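Local coordinates for protein S-adenosylmethionine:tRNA ribosyltransferase-isomerase (Thermus thermophilus, PDB 1WDI) that probably transfers and isomerises the ribose of S-adenosylmethionine onto the preQ1 base of tRNA, giving epoxyqueuosine in the queuosine pathway, at residues N61-I66 / L209-G214; M228-Y233 / E278-L283. One frame throughout, in Å; residues are numbered along the deposited sequence.

How the contacts relate
Both contacts belong to one mixed sheet and show how strand pairing takes on different chemistry with its place. Contact 1 pairs strands 57-73 and 203-211 in parallel and is a surface contact; contact 2 pairs strands 231-235 and 277-281 antiparallel and is partly buried, with Glu231, Tyr233 and Thr281 inside. One further seam, between strands 203-211 and 231-235, separates them: there the N of His210 probably hydrogen-bonds to the O of Pro232, and Leu209 CD1 packs on Glu231 CG. In contact 1 aliphatic groups and an imidazole meet beside the loop at Gly212, whereas in contact 2 a tyrosine ring lies over a glycine and reaches a helix.

Contact 1. Residues N61-I66 / L209-G214; sequences NESKVI and LHVGPG
Ile66 lays its CD1 methyl over one face of the His210 imidazole, 3.4 Å from His210 CG. With Ile66 CG1 anti to the carbonyl carbon (chi1 -68°) and the chain extended beyond it, that methyl is carried onto the ring, while the other branch, CG2, rests on Gly214, 3.5 Å from its CA. The carbonyl O of Lys64 sits at the ring's edge, and ND1 of His210 is buried without a polar partner. On the opposite face of the sheet the two valines meet obliquely, CG2 of Val65 lying 3.9 Å from CG2 of Val211, and Ser63 OG touches both Leu209 CD2 and Val211 CG1.

Backbone bonds fix this register: Lys64 N to Leu209 O and Val211 N to Lys64 O are nearly straight, and Ile66 N donates to Val211 O at 2.6 Å. Beyond the strand, Gly214 N closes on Ile66 O. Gly212 has backbone angles that suit glycine, and a side chain there would clash with Val65 CG1. Asn61 lies beside Leu209 and close to a citrate probably from the crystallisation liquor. The pattern is a parallel beta ladder, after which the chain passes through Gly212 into a 3-10 segment at Pro213.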
# COMPACT_ATOMS: atom_id res chain seq x y z
N ASN A 61 -6.32 2.60 1.33
CA ASN A 61 -5.14 3.40 1.60
C ASN A 61 -4.92 4.27 0.37
O ASN A 61 -5.05 3.81 -0.76
CB ASN A 61 -3.92 2.52 1.87
CG ASN A 61 -3.09 2.28 0.63
OD1 ASN A 61 -2.39 3.17 0.15
ND2 ASN A 61 -3.16 1.06 0.09
N GLU A 62 -4.63 5.55 0.59
CA GLU A 62 -4.33 6.45 -0.51
C GLU A 62 -2.96 7.00 -0.21
O GLU A 62 -2.75 7.64 0.82
CB GLU A 62 -5.36 7.58 -0.62
CG GLU A 62 -5.67 8.30 0.68
CD GLU A 62 -6.56 9.51 0.47
OE1 GLU A 62 -7.52 9.43 -0.34
OE2 GLU A 62 -6.31 10.55 1.11
N SER A 63 -2.01 6.73 -1.09
CA SER A 63 -0.64 7.19 -0.91
C SER A 63 -0.51 8.70 -0.97
O SER A 63 -1.11 9.35 -1.83
CB SER A 63 0.28 6.56 -1.96
OG SER A 63 0.39 5.16 -1.77
N LYS A 64 0.25 9.25 -0.03
CA LYS A 64 0.49 10.69 0.02
C LYS A 64 2.00 10.89 -0.05
O LYS A 64 2.74 10.34 0.77
CB LYS A 64 -0.06 11.29 1.31
CG LYS A 64 0.20 12.78 1.47
CD LYS A 64 -0.29 13.27 2.82
CE LYS A 64 -0.03 14.75 3.01
NZ LYS A 64 -0.53 15.23 4.34
N VAL A 65 2.44 11.66 -1.03
CA VAL A 65 3.86 11.91 -1.20
C VAL A 65 4.38 12.93 -0.21
O VAL A 65 3.76 13.97 0.02
CB VAL A 65 4.17 12.39 -2.64
CG1 VAL A 65 5.66 12.67 -2.79
CG2 VAL A 65 3.73 11.33 -3.65
N ILE A 66 5.53 12.63 0.38
CA ILE A 66 6.18 13.52 1.32
C ILE A 66 7.49 13.97 0.67
O ILE A 66 8.46 13.22 0.64
CB ILE A 66 6.48 12.81 2.66
CG1 ILE A 66 5.16 12.50 3.38
CG2 ILE A 66 7.37 13.69 3.53
CD1 ILE A 66 5.34 11.87 4.74
N LEU A 209 -0.94 6.39 3.48
CA LEU A 209 0.35 5.72 3.51
C LEU A 209 1.34 6.80 3.05
O LEU A 209 1.19 7.36 1.97
CB LEU A 209 0.40 4.55 2.53
CG LEU A 209 1.80 3.94 2.34
CD1 LEU A 209 2.28 3.35 3.66
CD2 LEU A 209 1.79 2.89 1.25
N HIS A 210 2.33 7.11 3.88
CA HIS A 210 3.32 8.13 3.50
C HIS A 210 4.39 7.53 2.59
O HIS A 210 4.97 6.50 2.93
CB HIS A 210 3.99 8.74 4.73
CG HIS A 210 3.06 9.51 5.62
ND1 HIS A 210 2.14 10.40 5.13
CD2 HIS A 210 2.94 9.54 6.96
CE1 HIS A 210 1.49 10.96 6.13
NE2 HIS A 210 1.95 10.45 7.26
N VAL A 211 4.62 8.16 1.45
CA VAL A 211 5.64 7.69 0.51
C VAL A 211 6.43 8.90 0.01
O VAL A 211 6.08 10.04 0.31
CB VAL A 211 5.02 6.99 -0.73
CG1 VAL A 211 4.07 5.88 -0.29
CG2 VAL A 211 4.31 8.01 -1.61
N GLY A 212 7.49 8.64 -0.74
CA GLY A 212 8.29 9.73 -1.27
C GLY A 212 9.60 9.95 -0.54
O GLY A 212 9.83 9.37 0.52
N PRO A 213 10.48 10.80 -1.09
CA PRO A 213 11.80 11.13 -0.53
C PRO A 213 11.76 11.51 0.95
O PRO A 213 12.64 11.13 1.72
CB PRO A 213 12.26 12.30 -1.41
CG PRO A 213 11.64 11.98 -2.73
CD PRO A 213 10.24 11.56 -2.34
N GLY A 214 10.74 12.27 1.33
CA GLY A 214 10.61 12.70 2.71
C GLY A 214 10.44 11.61 3.75
O GLY A 214 10.37 11.91 4.94

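Contact 2. Residues M228-Y233 / E278-L283; sequences MHAEPY and EGETRL
The ring of Tyr233 lies across the backbone of Gly279, whose CA is 3.9 Å from the ring centroid and 24° off its normal, a CH-pi contact over the face. Tyr233 CG stands between the backbone N and the carbonyl carbon (chi1 62°), which folds the ring back over the opposite strand. Its CE2 reaches the backbone N of Glu280 at 3.4 Å, and the N of Thr281 lies near the ring plane at its edge. A side chain on Gly279 would run into Tyr233 OH, so the bare glycine lets the ring lie close.

Around this first shell runs the antiparallel ladder. Tyr233 and Gly279 form a hydrogen-bonded pair, Tyr233 N to Gly279 O being nearly straight at 174°, and Glu231 and Thr281 form the next, with Glu231 N 2.8 Å from Thr281 O. Between them, Pro232 and Glu280 make a non-hydrogen-bonded pair. Thr281 CG2 packs on Glu231 CB at 3.9 Å, while Glu280, its chain extended, brings OE2 alongside Ala230 CB. Farther along, Met228 CB approaches the carbonyl O of Arg282.

Tyr233 OH hydrogen-bonds to Ser266 OG, tying the ring to helix 258-266, where Ala263 also touches it and Thr259 meets Glu231. A leucine in place of Tyr233 would probably leave Gly279 without its aromatic cover and Ser266 OG without its hydroxyl partner. Arg262 of the same helix hydrogen-bonds to His229 O, and strand 203-211 flanks the other edge of strand 231-235 through Leu209 and His210.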
# COMPACT_ATOMS: atom_id res chain seq x y z
N MET A 228 11.62 -5.70 9.18
CA MET A 228 10.83 -5.57 7.96
C MET A 228 10.73 -4.12 7.52
O MET A 228 10.96 -3.20 8.31
CB MET A 228 9.42 -6.13 8.19
CG MET A 228 8.50 -5.99 6.98
SD MET A 228 6.83 -6.58 7.29
CE MET A 228 6.93 -8.21 6.58
N HIS A 229 10.40 -3.92 6.25
CA HIS A 229 10.26 -2.58 5.68
C HIS A 229 9.25 -1.76 6.48
O HIS A 229 8.05 -2.02 6.43
CB HIS A 229 9.79 -2.68 4.22
CG HIS A 229 10.61 -3.62 3.39
ND1 HIS A 229 11.97 -3.49 3.21
CD2 HIS A 229 10.24 -4.72 2.67
CE1 HIS A 229 12.41 -4.45 2.42
NE2 HIS A 229 11.38 -5.21 2.08
N ALA A 230 9.75 -0.77 7.22
CA ALA A 230 8.89 0.08 8.03
C ALA A 230 7.84 0.76 7.16
O ALA A 230 8.12 1.13 6.02
CB ALA A 230 9.73 1.13 8.76
N GLU A 231 6.64 0.93 7.70
CA GLU A 231 5.55 1.56 6.96
C GLU A 231 5.00 2.77 7.71
O GLU A 231 4.32 2.62 8.72
CB GLU A 231 4.43 0.54 6.72
CG GLU A 231 3.20 1.10 6.00
CD GLU A 231 2.08 0.08 5.86
OE1 GLU A 231 2.35 -1.03 5.34
OE2 GLU A 231 0.94 0.38 6.27
N PRO A 232 5.31 3.98 7.23
CA PRO A 232 4.83 5.21 7.87
C PRO A 232 3.43 5.51 7.33
O PRO A 232 3.21 5.48 6.12
CB PRO A 232 5.86 6.25 7.44
CG PRO A 232 6.20 5.80 6.05
CD PRO A 232 6.31 4.29 6.19
N TYR A 233 2.49 5.80 8.22
CA TYR A 233 1.11 6.06 7.80
C TYR A 233 0.43 7.09 8.68
O TYR A 233 0.94 7.47 9.73
CB TYR A 233 0.30 4.76 7.86
CG TYR A 233 0.23 4.21 9.27
CD1 TYR A 233 -0.70 4.71 10.19
CD2 TYR A 233 1.12 3.23 9.71
CE1 TYR A 233 -0.72 4.26 11.51
CE2 TYR A 233 1.11 2.77 11.02
CZ TYR A 233 0.19 3.29 11.92
OH TYR A 233 0.17 2.83 13.22
N GLU A 278 -0.58 10.03 13.03
CA GLU A 278 0.57 9.40 12.41
C GLU A 278 1.01 8.18 13.18
O GLU A 278 0.76 8.05 14.38
CB GLU A 278 1.72 10.40 12.31
CG GLU A 278 1.43 11.58 11.41
CD GLU A 278 2.56 12.59 11.40
OE1 GLU A 278 2.87 13.16 12.48
OE2 GLU A 278 3.15 12.81 10.32
N GLY A 279 1.69 7.29 12.47
CA GLY A 279 2.18 6.08 13.08
C GLY A 279 3.14 5.43 12.11
O GLY A 279 3.35 5.92 11.00
N GLU A 280 3.72 4.31 12.54
CA GLU A 280 4.67 3.58 11.72
C GLU A 280 4.64 2.13 12.20
O GLU A 280 4.47 1.88 13.39
CB GLU A 280 6.07 4.16 11.90
CG GLU A 280 7.14 3.50 11.05
CD GLU A 280 8.51 4.12 11.26
OE1 GLU A 280 9.04 4.02 12.39
OE2 GLU A 280 9.05 4.70 10.29
N THR A 281 4.80 1.20 11.28
CA THR A 281 4.80 -0.21 11.65
C THR A 281 5.76 -1.05 10.83
O THR A 281 5.82 -0.94 9.60
CB THR A 281 3.40 -0.82 11.51
OG1 THR A 281 3.42 -2.17 12.01
CG2 THR A 281 2.97 -0.84 10.04
N ARG A 282 6.51 -1.89 11.52
CA ARG A 282 7.45 -2.79 10.88
C ARG A 282 7.12 -4.19 11.40
O ARG A 282 7.91 -5.12 11.27
CB ARG A 282 8.90 -2.40 11.22
CG ARG A 282 9.16 -2.06 12.68
CD ARG A 282 10.52 -1.39 12.83
NE ARG A 282 10.76 -0.90 14.18
CZ ARG A 282 11.79 -0.13 14.53
NH1 ARG A 282 12.68 0.24 13.62
NH2 ARG A 282 11.93 0.27 15.78
N LEU A 283 5.93 -4.30 11.98
CA LEU A 283 5.45 -5.56 12.52
C LEU A 283 5.27 -6.58 11.40
O LEU A 283 4.75 -6.27 10.33
CB LEU A 283 4.12 -5.37 13.24
CG LEU A 283 3.47 -6.67 13.73
CD1 LEU A 283 4.41 -7.40 14.69
CD2 LEU A 283 2.15 -6.37 14.41